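Local coordinates for protein glycerate dehydrogenase (Bacillus sp. 5mfcol3.1, PDB 6P2I) that reduces acyclic imino acids with NADPH, intercepting those produced by a partner oxidase, and carries the nucleotide-binding domain of the D-2-hydroxyacid dehydrogenase family, at residues A[148-153]-A[181-186]; A[167-172]-A[191-196]; A[70-75]-A[288-293]. All blocks are in the same frame, centred on the assembly; numbering follows the deposited sequence. Where two conformers were deposited one is given.

Overall arrangement
From the N terminus, the chain first meets residues 70-75, at the end of a strand in the five-stranded parallel sheet. Interaction 3 closes only after 212 intervening residues, when helix 280-298 returns to pack against this segment. Nested inside that long loop are the two contacts of the seven-stranded, nucleotide-binding sheet. Interaction 1 opens at 148-153, interaction 2 at 167-172; the first closes at 181-186 and the second at 191-196, so the two cross along the chain. They also touch in space, with Gly-149 N 2.9 Å from Leu-171 O, and both reach NADP. Interaction 3 joins strand and C-terminal helix beside the bound D-arginine.

Interaction 1 of 3, residues A[148-153]-A[181-186]; sequences IGIGQI and IQQVDI. With NAP (NADP nicotinamide-adenine-dinucleotide phosphate), chain C.
Ile-150 and Ile-181 pack together beside the glycine-rich turn of a Rossmann fold, where strand 144-148 passes into helix 152-163. Gly-149, Gly-151 and Gly-154 fit the GxGxxG pattern of dinucleotide-binding proteins, consistent with the NADP bound here.

Between the two segments the contact is dispersive. CG2 of Ile-150 lies 3.6 Å from CD1 of Ile-181, the side chains sliding past each other in opposite directions. Because CG1 of Ile-150 sits between the backbone N and the carbonyl carbon (chi1 46°), the longer branch heads elsewhere: its CD1 comes within 3.8 Å of CD of Gln-183. That amide is tied at both ends, OE1 to Val-178 N and NE2 to Arg-176 O, which is likely to hold it in place against the methyl. Farther along, the end methyls of Ile-148 and Ile-186 approach at CD1 to CD1, 4.1 Å, where helix 186-192 begins. With an alanine in place of Ile-150, a gap is likely to open beside the turn, leaving Ile-181 and the Gln-183 amide without their apolar neighbour.

Polar contacts go to the cofactor and are made by backbone amides. Ile-150 N donates to ribose O3B at 3.0 Å. At the helix start Gln-152 N reaches phosphate oxygen O2A at 2.9 Å in a nearly straight bond (175°), and Ile-153 N reaches O2N of the second phosphate at 2.8 Å. The helix N terminus would probably also steady the negative pyrophosphate. Gly-151 matters here, since a side chain at that position would collide with O5B of the cofactor. Beyond the phosphates, the CD1 methyl of Ile-153 extends to 3.6 Å from C6N of the nicotinamide ring.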
loop_
_atom_site.group_PDB
_atom_site.type_symbol
_atom_site.label_atom_id
_atom_site.label_comp_id
_atom_site.label_asym_id
_atom_site.label_seq_id
_atom_site.Cartn_x
_atom_site.Cartn_y
_atom_site.Cartn_z
ATOM N N ILE A 148 -8.870 16.469 2.657
ATOM C CA ILE A 148 -9.389 17.708 2.090
ATOM C C ILE A 148 -10.480 17.287 1.107
ATOM O O ILE A 148 -10.197 16.900 -0.031
ATOM C CB ILE A 148 -8.291 18.539 1.423
ATOM C CG1 ILE A 148 -7.205 18.910 2.434
ATOM C CG2 ILE A 148 -8.883 19.803 0.753
ATOM C CD1 ILE A 148 -5.975 19.551 1.808
ATOM N N GLY A 149 -11.732 17.334 1.566
ATOM C CA GLY A 149 -12.835 16.725 0.845
ATOM C C GLY A 149 -13.230 15.424 1.508
ATOM O O GLY A 149 -12.397 14.522 1.656
ATOM N N ILE A 150 -14.485 15.326 1.949
ATOM C CA ILE A 150 -14.942 14.180 2.722
ATOM C C ILE A 150 -16.309 13.766 2.195
ATOM O O ILE A 150 -17.267 13.584 2.961
ATOM C CB ILE A 150 -14.956 14.491 4.236
ATOM C CG1 ILE A 150 -15.605 15.851 4.513
ATOM C CG2 ILE A 150 -13.541 14.491 4.791
ATOM C CD1 ILE A 150 -15.585 16.231 5.994
ATOM N N GLY A 151 -16.396 13.610 0.880
ATOM C CA GLY A 151 -17.575 13.127 0.191
ATOM C C GLY A 151 -17.496 11.632 -0.041
ATOM O O GLY A 151 -17.082 10.875 0.845
ATOM N N GLN A 152 -17.875 11.206 -1.251
ATOM C CA GLN A 152 -17.909 9.779 -1.570
ATOM C C GLN A 152 -16.549 9.130 -1.342
ATOM O O GLN A 152 -16.444 8.108 -0.649
ATOM C CB GLN A 152 -18.355 9.564 -3.016
ATOM C CG GLN A 152 -19.774 10.029 -3.318
ATOM C CD GLN A 152 -20.835 9.281 -2.515
ATOM O OE1 GLN A 152 -20.648 8.124 -2.125
ATOM N NE2 GLN A 152 -21.961 9.939 -2.279
ATOM N N ILE A 153 -15.491 9.706 -1.914
ATOM C CA ILE A 153 -14.184 9.063 -1.816
ATOM C C ILE A 153 -13.534 9.354 -0.471
ATOM O O ILE A 153 -13.000 8.442 0.178
ATOM C CB ILE A 153 -13.285 9.475 -3.004
ATOM C CG1 ILE A 153 -13.982 9.125 -4.311
ATOM C CG2 ILE A 153 -11.939 8.724 -2.930
ATOM C CD1 ILE A 153 -13.226 9.539 -5.600
ATOM N N ILE A 181 -15.242 11.749 11.372
ATOM C CA ILE A 181 -14.204 12.642 10.874
ATOM C C ILE A 181 -14.249 13.922 11.696
ATOM O O ILE A 181 -15.256 14.638 11.670
ATOM C CB ILE A 181 -14.394 12.954 9.378
ATOM C CG1 ILE A 181 -14.292 11.669 8.545
ATOM C CG2 ILE A 181 -13.372 13.983 8.924
ATOM C CD1 ILE A 181 -14.609 11.861 7.047
ATOM N N GLN A 182 -13.169 14.214 12.419
ATOM C CA GLN A 182 -13.074 15.469 13.159
ATOM C C GLN A 182 -12.797 16.591 12.166
ATOM O O GLN A 182 -11.750 16.602 11.510
ATOM C CB GLN A 182 -11.976 15.402 14.211
ATOM C CG GLN A 182 -11.710 16.733 14.884
ATOM C CD GLN A 182 -12.468 16.888 16.191
ATOM O OE1 GLN A 182 -13.687 17.071 16.204
ATOM N NE2 GLN A 182 -11.747 16.798 17.301
ATOM N N GLN A 183 -13.723 17.529 12.036
ATOM C CA GLN A 183 -13.594 18.527 10.990
ATOM C C GLN A 183 -12.901 19.780 11.509
ATOM O O GLN A 183 -13.168 20.248 12.620
ATOM C CB GLN A 183 -14.967 18.834 10.389
ATOM C CG GLN A 183 -15.432 17.633 9.594
ATOM C CD GLN A 183 -16.913 17.605 9.277
ATOM O OE1 GLN A 183 -17.620 16.688 9.705
ATOM N NE2 GLN A 183 -17.385 18.577 8.498
ATOM N N VAL A 184 -11.964 20.283 10.703
ATOM C CA VAL A 184 -11.079 21.387 11.057
ATOM C C VAL A 184 -10.966 22.308 9.847
ATOM O O VAL A 184 -11.378 21.957 8.740
ATOM C CB VAL A 184 -9.682 20.883 11.474
ATOM C CG1 VAL A 184 -9.788 19.935 12.670
ATOM C CG2 VAL A 184 -9.016 20.180 10.302
ATOM N N ASP A 185 -10.384 23.494 10.055
ATOM C CA ASP A 185 -10.070 24.325 8.899
ATOM C C ASP A 185 -8.752 23.868 8.257
ATOM O O ASP A 185 -8.032 23.014 8.792
ATOM C CB ASP A 185 -10.071 25.819 9.276
ATOM C CG ASP A 185 -8.853 26.264 10.097
ATOM O OD1 ASP A 185 -7.977 25.456 10.449
ATOM O OD2 ASP A 185 -8.787 27.473 10.407
ATOM N N ILE A 186 -8.452 24.420 7.074
ATOM C CA ILE A 186 -7.364 23.864 6.266
ATOM C C ILE A 186 -6.006 24.155 6.900
ATOM O O ILE A 186 -5.066 23.358 6.761
ATOM C CB ILE A 186 -7.442 24.384 4.816
ATOM C CG1 ILE A 186 -6.465 23.627 3.918
ATOM C CG2 ILE A 186 -7.185 25.899 4.747
ATOM C CD1 ILE A 186 -6.977 23.428 2.489
HETATM P PA NAP C . -17.921 14.351 -3.723
HETATM O O1A NAP C . -18.642 15.446 -4.480
HETATM O O2A NAP C . -18.703 13.206 -3.151
HETATM O O5B NAP C . -17.127 15.039 -2.519
HETATM C C5B NAP C . -16.439 16.273 -2.695
HETATM C C4B NAP C . -15.993 16.743 -1.316
HETATM O O4B NAP C . -15.219 17.931 -1.496
HETATM C C3B NAP C . -17.174 17.123 -0.419
HETATM O O3B NAP C . -16.809 16.905 0.958
HETATM C C2B NAP C . -17.313 18.611 -0.636
HETATM O O2B NAP C . -17.922 19.277 0.459
HETATM C C1B NAP C . -15.844 18.973 -0.738
HETATM N N9A NAP C . -15.663 20.297 -1.354
HETATM C C8A NAP C . -16.192 20.735 -2.514
HETATM N N7A NAP C . -15.822 22.018 -2.744
HETATM C C5A NAP C . -15.063 22.403 -1.701
HETATM C C6A NAP C . -14.346 23.631 -1.305
HETATM N N6A NAP C . -14.380 24.733 -2.093
HETATM N N1A NAP C . -13.663 23.606 -0.143
HETATM C C2A NAP C . -13.617 22.514 0.653
HETATM N N3A NAP C . -14.241 21.356 0.365
HETATM C C4A NAP C . -14.964 21.263 -0.786
HETATM O O3 NAP C . -16.727 13.880 -4.704
HETATM P PN NAP C . -15.996 12.448 -4.741
HETATM O O1N NAP C . -16.898 11.421 -5.379
HETATM O O2N NAP C . -15.415 12.138 -3.380
HETATM O O5D NAP C . -14.822 12.765 -5.789
HETATM C C5D NAP C . -13.856 13.783 -5.501
HETATM C C4D NAP C . -12.914 13.973 -6.682
HETATM O O4D NAP C . -12.149 12.785 -6.867
HETATM C C3D NAP C . -13.608 14.155 -8.024
HETATM O O3D NAP C . -14.046 15.504 -8.242
HETATM C C2D NAP C . -12.531 13.711 -9.004
HETATM O O2D NAP C . -11.812 14.858 -9.475
HETATM C C1D NAP C . -11.619 12.793 -8.186
HETATM N N1N NAP C . -11.613 11.437 -8.749
HETATM C C2N NAP C . -10.445 10.877 -9.108
HETATM C C3N NAP C . -10.400 9.600 -9.663
HETATM C C7N NAP C . -9.081 9.001 -10.085
HETATM O O7N NAP C . -9.078 8.041 -10.842
HETATM N N7N NAP C . -7.929 9.555 -9.682
HETATM C C4N NAP C . -11.596 8.901 -9.844
HETATM C C5N NAP C . -12.800 9.506 -9.473
HETATM C C6N NAP C . -12.773 10.780 -8.918
HETATM P P2B NAP C . -19.521 19.430 0.627
HETATM O O1X NAP C . -20.013 20.049 -0.670
HETATM O O2X NAP C . -20.037 18.030 0.819
HETATM O O3X NAP C . -19.657 20.282 1.861
#

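Interaction 2 of 3, residues A[167-172]-A[191-196]; sequences KVIGLN and KKSDII. With NAP (NADP nicotinamide-adenine-dinucleotide phosphate), chain C.
Lys-192 closes helix 186-192 against Ile-169 of strand 167-171, within the Rossmann sheet. Its CB points at the strand and lies 4.3 Å from Ile-169 CD1, but the rest of the chain leads off, and NZ forms a long, weak ion pair with Glu-188. Strand 167-171 also leads to the cofactor, where Leu-171 CD1 lies 3.6 Å from adenine C2A and Asn-172 CB 3.3 Å from O2B.

Ser-193, the first residue to leave helical geometry, makes the closer approach: its OG is 3.7 Å from Ile-169 CD1. Ile-169 reaches it because CG1 stands between the backbone N and the carbonyl carbon (chi1 69°), which sends the longer branch out toward the helix end. The serine oxygen is already hydrogen-bonded back to Leu-189 O, one turn up the helix. Asp-194 then fixes the turn from outside the contact, with OD1 in a salt bridge to Lys-219 and OD2 accepting from Thr-144 N. At Ile-195 the chain enters strand 195-198, completing the beta-alpha-beta crossover from strand 182-183, and Ile-196 packs back on Leu-189 of the helix.

At the centre of the contact a methyl rests on a hydroxyl hydrogen-bonded to the last turn of the preceding helix, so that a limited van der Waals contact, not directed bonding, joins the helix end to the strand.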
loop_
_atom_site.group_PDB
_atom_site.type_symbol
_atom_site.label_atom_id
_atom_site.label_comp_id
_atom_site.label_asym_id
_atom_site.label_seq_id
_atom_site.Cartn_x
_atom_site.Cartn_y
_atom_site.Cartn_z
ATOM N N LYS A 167 -6.145 8.432 13.340
ATOM C CA LYS A 167 -6.969 9.589 13.672
ATOM C C LYS A 167 -7.318 10.286 12.369
ATOM O O LYS A 167 -6.421 10.618 11.589
ATOM C CB LYS A 167 -6.239 10.548 14.608
ATOM C CG LYS A 167 -5.252 9.858 15.528
ATOM C CD LYS A 167 -5.286 10.432 16.932
ATOM C CE LYS A 167 -4.448 9.593 17.887
ATOM N NZ LYS A 167 -4.562 10.072 19.290
ATOM N N VAL A 168 -8.611 10.469 12.107
ATOM C CA VAL A 168 -9.065 11.042 10.843
ATOM C C VAL A 168 -9.597 12.441 11.097
ATOM O O VAL A 168 -10.529 12.623 11.891
ATOM C CB VAL A 168 -10.139 10.170 10.176
ATOM C CG1 VAL A 168 -10.518 10.752 8.814
ATOM C CG2 VAL A 168 -9.638 8.730 10.049
ATOM N N ILE A 169 -9.010 13.426 10.422
ATOM C CA ILE A 169 -9.540 14.779 10.406
ATOM C C ILE A 169 -9.813 15.149 8.949
ATOM O O ILE A 169 -9.381 14.469 8.017
ATOM C CB ILE A 169 -8.605 15.798 11.098
ATOM C CG1 ILE A 169 -7.323 16.012 10.289
ATOM C CG2 ILE A 169 -8.293 15.366 12.547
ATOM C CD1 ILE A 169 -6.336 16.967 10.945
ATOM N N GLY A 170 -10.573 16.217 8.751
ATOM C CA GLY A 170 -10.966 16.515 7.388
ATOM C C GLY A 170 -11.738 17.808 7.306
ATOM O O GLY A 170 -12.010 18.471 8.314
ATOM N N LEU A 171 -12.082 18.171 6.075
ATOM C CA LEU A 171 -12.826 19.399 5.861
ATOM C C LEU A 171 -13.671 19.262 4.614
ATOM O O LEU A 171 -13.327 18.530 3.680
ATOM C CB LEU A 171 -11.913 20.629 5.745
ATOM C CG LEU A 171 -10.943 20.791 4.575
ATOM C CD1 LEU A 171 -11.604 21.466 3.396
ATOM C CD2 LEU A 171 -9.755 21.626 5.007
ATOM N N ASN A 172 -14.784 19.985 4.618
ATOM C CA ASN A 172 -15.631 20.115 3.453
ATOM C C ASN A 172 -16.000 21.588 3.330
ATOM O O ASN A 172 -15.471 22.445 4.048
ATOM C CB ASN A 172 -16.847 19.179 3.549
ATOM C CG ASN A 172 -17.732 19.470 4.760
ATOM O OD1 ASN A 172 -17.630 20.522 5.391
ATOM N ND2 ASN A 172 -18.606 18.525 5.086
ATOM N N LYS A 191 -1.279 21.700 9.430
ATOM C CA LYS A 191 -0.332 21.671 10.541
ATOM C C LYS A 191 -0.318 20.315 11.236
ATOM O O LYS A 191 0.744 19.844 11.660
ATOM C CB LYS A 191 -0.673 22.761 11.556
ATOM C CG LYS A 191 -0.304 24.176 11.148
ATOM C CD LYS A 191 -0.786 25.158 12.206
ATOM C CE LYS A 191 -0.418 26.590 11.867
ATOM N NZ LYS A 191 -1.174 27.558 12.716
ATOM N N LYS A 192 -1.482 19.680 11.381
ATOM C CA LYS A 192 -1.600 18.536 12.281
ATOM C C LYS A 192 -1.532 17.186 11.578
ATOM O O LYS A 192 -1.320 16.173 12.254
ATOM C CB LYS A 192 -2.915 18.611 13.068
ATOM C CG LYS A 192 -3.080 19.861 13.933
ATOM C CD LYS A 192 -2.051 19.929 15.043
ATOM C CE LYS A 192 -2.714 20.241 16.382
ATOM N NZ LYS A 192 -3.565 21.464 16.335
ATOM N N SER A 193 -1.691 17.135 10.258
ATOM C CA SER A 193 -1.771 15.852 9.570
ATOM C C SER A 193 -0.393 15.248 9.345
ATOM O O SER A 193 0.545 15.927 8.920
ATOM C CB SER A 193 -2.474 15.993 8.217
ATOM O OG SER A 193 -3.787 16.499 8.373
ATOM N N ASP A 194 -0.283 13.954 9.622
ATOM C CA ASP A 194 0.882 13.197 9.185
ATOM C C ASP A 194 0.757 12.810 7.726
ATOM O O ASP A 194 1.767 12.707 7.015
ATOM C CB ASP A 194 1.032 11.962 10.062
ATOM C CG ASP A 194 1.193 12.327 11.508
ATOM O OD1 ASP A 194 2.158 13.061 11.800
ATOM O OD2 ASP A 194 0.368 11.912 12.360
ATOM N N ILE A 195 -0.475 12.583 7.283
ATOM C CA ILE A 195 -0.797 12.214 5.914
ATOM C C ILE A 195 -1.924 13.130 5.460
ATOM O O ILE A 195 -2.894 13.334 6.199
ATOM C CB ILE A 195 -1.219 10.734 5.818
ATOM C CG1 ILE A 195 -0.088 9.823 6.326
ATOM C CG2 ILE A 195 -1.617 10.384 4.388
ATOM C CD1 ILE A 195 -0.554 8.639 7.161
ATOM N N ILE A 196 -1.784 13.715 4.274
ATOM C CA ILE A 196 -2.806 14.591 3.716
ATOM C C ILE A 196 -3.242 13.988 2.397
ATOM O O ILE A 196 -2.395 13.624 1.575
ATOM C CB ILE A 196 -2.282 16.023 3.505
ATOM C CG1 ILE A 196 -1.869 16.645 4.833
ATOM C CG2 ILE A 196 -3.337 16.880 2.781
ATOM C CD1 ILE A 196 -0.890 17.800 4.715
HETATM P PA NAP C . -17.921 14.351 -3.723
HETATM O O1A NAP C . -18.642 15.446 -4.480
HETATM O O2A NAP C . -18.703 13.206 -3.151
HETATM O O5B NAP C . -17.127 15.039 -2.519
HETATM C C5B NAP C . -16.439 16.273 -2.695
HETATM C C4B NAP C . -15.993 16.743 -1.316
HETATM O O4B NAP C . -15.219 17.931 -1.496
HETATM C C3B NAP C . -17.174 17.123 -0.419
HETATM O O3B NAP C . -16.809 16.905 0.958
HETATM C C2B NAP C . -17.313 18.611 -0.636
HETATM O O2B NAP C . -17.922 19.277 0.459
HETATM C C1B NAP C . -15.844 18.973 -0.738
HETATM N N9A NAP C . -15.663 20.297 -1.354
HETATM C C8A NAP C . -16.192 20.735 -2.514
HETATM N N7A NAP C . -15.822 22.018 -2.744
HETATM C C5A NAP C . -15.063 22.403 -1.701
HETATM C C6A NAP C . -14.346 23.631 -1.305
HETATM N N6A NAP C . -14.380 24.733 -2.093
HETATM N N1A NAP C . -13.663 23.606 -0.143
HETATM C C2A NAP C . -13.617 22.514 0.653
HETATM N N3A NAP C . -14.241 21.356 0.365
HETATM C C4A NAP C . -14.964 21.263 -0.786
HETATM O O3 NAP C . -16.727 13.880 -4.704
HETATM P PN NAP C . -15.996 12.448 -4.741
HETATM O O1N NAP C . -16.898 11.421 -5.379
HETATM O O2N NAP C . -15.415 12.138 -3.380
HETATM O O5D NAP C . -14.822 12.765 -5.789
HETATM C C5D NAP C . -13.856 13.783 -5.501
HETATM C C4D NAP C . -12.914 13.973 -6.682
HETATM O O4D NAP C . -12.149 12.785 -6.867
HETATM C C3D NAP C . -13.608 14.155 -8.024
HETATM O O3D NAP C . -14.046 15.504 -8.242
HETATM C C2D NAP C . -12.531 13.711 -9.004
HETATM O O2D NAP C . -11.812 14.858 -9.475
HETATM C C1D NAP C . -11.619 12.793 -8.186
HETATM N N1N NAP C . -11.613 11.437 -8.749
HETATM C C2N NAP C . -10.445 10.877 -9.108
HETATM C C3N NAP C . -10.400 9.600 -9.663
HETATM C C7N NAP C . -9.081 9.001 -10.085
HETATM O O7N NAP C . -9.078 8.041 -10.842
HETATM N N7N NAP C . -7.929 9.555 -9.682
HETATM C C4N NAP C . -11.596 8.901 -9.844
HETATM C C5N NAP C . -12.800 9.506 -9.473
HETATM C C6N NAP C . -12.773 10.780 -8.918
HETATM P P2B NAP C . -19.521 19.430 0.627
HETATM O O1X NAP C . -20.013 20.049 -0.670
HETATM O O2X NAP C . -20.037 18.030 0.819
HETATM O O3X NAP C . -19.657 20.282 1.861
#

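Interaction 3 of 3, residues A[70-75]-A[288-293]; sequences ITITTS and YELIEN. With DAR (D-arginine), chain D.
Leu-290 of helix 280-298 inserts its two methyls between Ile-70 at the end of strand 68-71 and Ile-72 just beyond it, joining the C-terminal helix to the five-stranded parallel sheet and to the loop that follows the strand, which lines the D-arginine pocket.

The apolar contacts come first. CD1 of Leu-290 lies 4.0 Å from CG2 of Ile-70, the two side chains crossing at about a right angle, while CD2 meets CD1 of Ile-72 at 3.8 Å. In Ile-72 the longer branch runs anti to the backbone N (chi1 -158°), which carries it to the leucine and leaves CG2 for the ligand, 3.6 Å from NH2 of the D-arginine guanidinium. One helical turn on, ND2 of Asn-293 lies 3.6 Å from CG2 of Ile-70, and its CB borders the CD1 methyl. The amide's polar needs are met elsewhere, ND2 by Asn-93 O and OD1 by Asn-304.

Hydrogen bonds shape the loop and grip the ligand. Thr-71 OG1 donates to Thr-73 O at 2.9 Å, tilted 28° from the carbonyl plane, and braces the bend. Beyond it two successive amides take the two carboxylate oxygens of D-arginine: Thr-74 N to O at 2.9 Å, and Ser-75 N to OXT, at a distance too short to be pressed. The ligand's aliphatic part rests on Thr-73, whose CG2 is 3.5 Å from CG of D-arginine. Asn-286 of the same helix joins both sides, giving ND2 to Ile-72 O and accepting from the ligand at OD1.

The division of labour is plain: apolar side chains dock the loop on the helix, while the N-H groups of Thr-74 and Ser-75 face the carboxylate and probably offset its charge, so this end of the ligand is probably recognised largely through the backbone.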
loop_
_atom_site.group_PDB
_atom_site.type_symbol
_atom_site.label_atom_id
_atom_site.label_comp_id
_atom_site.label_asym_id
_atom_site.label_seq_id
_atom_site.Cartn_x
_atom_site.Cartn_y
_atom_site.Cartn_z
ATOM N N ILE A 70 -24.196 13.200 -20.212
ATOM C CA ILE A 70 -23.691 12.350 -19.139
ATOM C C ILE A 70 -22.175 12.330 -19.237
ATOM O O ILE A 70 -21.629 11.976 -20.290
ATOM C CB ILE A 70 -24.247 10.923 -19.241
ATOM C CG1 ILE A 70 -25.778 10.932 -19.166
ATOM C CG2 ILE A 70 -23.599 10.010 -18.175
ATOM C CD1 ILE A 70 -26.407 9.651 -19.671
ATOM N N THR A 71 -21.489 12.698 -18.150
ATOM C CA THR A 71 -20.061 12.429 -18.071
ATOM C C THR A 71 -19.891 11.005 -17.575
ATOM O O THR A 71 -20.572 10.597 -16.629
ATOM C CB THR A 71 -19.331 13.410 -17.143
ATOM O OG1 THR A 71 -19.797 13.269 -15.788
ATOM C CG2 THR A 71 -19.519 14.852 -17.632
ATOM N N ILE A 72 -19.048 10.229 -18.264
ATOM C CA ILE A 72 -18.733 8.888 -17.793
ATOM C C ILE A 72 -17.905 8.975 -16.530
ATOM O O ILE A 72 -17.829 8.003 -15.778
ATOM C CB ILE A 72 -18.003 8.070 -18.880
ATOM C CG1 ILE A 72 -18.166 6.561 -18.623
ATOM C CG2 ILE A 72 -16.530 8.440 -18.930
ATOM C CD1 ILE A 72 -19.599 6.078 -18.762
ATOM N N THR A 73 -17.318 10.136 -16.270
ATOM C CA THR A 73 -16.458 10.391 -15.126
ATOM C C THR A 73 -17.261 10.892 -13.934
ATOM O O THR A 73 -18.391 11.366 -14.067
ATOM C CB THR A 73 -15.413 11.438 -15.500
ATOM O OG1 THR A 73 -16.085 12.611 -15.986
ATOM C CG2 THR A 73 -14.502 10.897 -16.583
ATOM N N THR A 74 -16.656 10.784 -12.740
ATOM C CA THR A 74 -17.197 11.512 -11.595
ATOM C C THR A 74 -16.886 12.997 -11.701
ATOM O O THR A 74 -17.714 13.847 -11.347
ATOM C CB THR A 74 -16.622 10.936 -10.300
ATOM O OG1 THR A 74 -17.003 9.567 -10.215
ATOM C CG2 THR A 74 -17.141 11.709 -9.071
ATOM N N SER A 75 -15.698 13.332 -12.190
ATOM C CA SER A 75 -15.350 14.726 -12.413
ATOM C C SER A 75 -16.163 15.307 -13.567
ATOM O O SER A 75 -16.536 14.606 -14.513
ATOM C CB SER A 75 -13.853 14.854 -12.701
ATOM O OG SER A 75 -13.556 16.022 -13.435
ATOM N N TYR A 288 -22.930 0.379 -14.911
ATOM C CA TYR A 288 -24.232 0.372 -14.248
ATOM C C TYR A 288 -24.741 1.789 -14.029
ATOM O O TYR A 288 -25.943 2.052 -14.174
ATOM C CB TYR A 288 -24.167 -0.351 -12.901
ATOM C CG TYR A 288 -23.671 -1.785 -12.891
ATOM C CD1 TYR A 288 -23.793 -2.608 -13.990
ATOM C CD2 TYR A 288 -23.101 -2.321 -11.734
ATOM C CE1 TYR A 288 -23.345 -3.933 -13.960
ATOM C CE2 TYR A 288 -22.649 -3.627 -11.688
ATOM C CZ TYR A 288 -22.770 -4.434 -12.801
ATOM O OH TYR A 288 -22.315 -5.740 -12.741
ATOM N N GLU A 289 -23.844 2.713 -13.662
ATOM C CA GLU A 289 -24.246 4.103 -13.435
ATOM C C GLU A 289 -24.642 4.782 -14.737
ATOM O O GLU A 289 -25.640 5.507 -14.784
ATOM C CB GLU A 289 -23.121 4.885 -12.755
ATOM C CG GLU A 289 -22.995 4.536 -11.264
ATOM C CD GLU A 289 -21.937 5.345 -10.520
ATOM O OE1 GLU A 289 -20.960 5.796 -11.144
ATOM O OE2 GLU A 289 -22.082 5.500 -9.289
ATOM N N LEU A 290 -23.866 4.563 -15.796
ATOM C CA LEU A 290 -24.219 5.106 -17.104
ATOM C C LEU A 290 -25.615 4.659 -17.520
ATOM O O LEU A 290 -26.429 5.465 -17.993
ATOM C CB LEU A 290 -23.183 4.653 -18.132
ATOM C CG LEU A 290 -23.557 4.897 -19.588
ATOM C CD1 LEU A 290 -23.702 6.381 -19.862
ATOM C CD2 LEU A 290 -22.527 4.275 -20.492
ATOM N N ILE A 291 -25.907 3.370 -17.345
ATOM C CA ILE A 291 -27.200 2.834 -17.755
ATOM C C ILE A 291 -28.299 3.364 -16.847
ATOM O O ILE A 291 -29.407 3.671 -17.305
ATOM C CB ILE A 291 -27.158 1.295 -17.780
ATOM C CG1 ILE A 291 -26.312 0.824 -18.961
ATOM C CG2 ILE A 291 -28.562 0.695 -17.844
ATOM C CD1 ILE A 291 -25.802 -0.602 -18.834
ATOM N N GLU A 292 -28.013 3.482 -15.549
ATOM C CA GLU A 292 -29.006 4.029 -14.636
ATOM C C GLU A 292 -29.331 5.473 -14.984
ATOM O O GLU A 292 -30.491 5.891 -14.905
ATOM C CB GLU A 292 -28.522 3.936 -13.194
ATOM C CG GLU A 292 -29.493 4.561 -12.225
ATOM C CD GLU A 292 -29.085 4.345 -10.784
ATOM O OE1 GLU A 292 -27.931 3.914 -10.557
ATOM O OE2 GLU A 292 -29.916 4.604 -9.887
ATOM N N ASN A 293 -28.323 6.245 -15.384
ATOM C CA ASN A 293 -28.577 7.612 -15.829
ATOM C C ASN A 293 -29.536 7.637 -17.011
ATOM O O ASN A 293 -30.482 8.438 -17.045
ATOM C CB ASN A 293 -27.263 8.299 -16.194
ATOM C CG ASN A 293 -26.507 8.772 -14.969
ATOM O OD1 ASN A 293 -27.110 9.032 -13.927
ATOM N ND2 ASN A 293 -25.186 8.890 -15.087
HETATM N N DAR D . -11.098 11.694 -13.484
HETATM C CA DAR D . -11.675 10.532 -12.808
HETATM C CB DAR D . -11.324 9.224 -13.534
HETATM C CG DAR D . -11.883 9.144 -14.958
HETATM C CD DAR D . -11.885 7.713 -15.486
HETATM N NE DAR D . -12.513 7.517 -16.792
HETATM C CZ DAR D . -13.568 6.708 -16.933
HETATM N NH1 DAR D . -14.350 6.431 -15.884
HETATM N NH2 DAR D . -13.860 6.167 -18.116
HETATM C C DAR D . -13.171 10.714 -12.617
HETATM O O DAR D . -13.963 9.751 -12.593
HETATM O OXT DAR D . -13.584 11.863 -12.471
#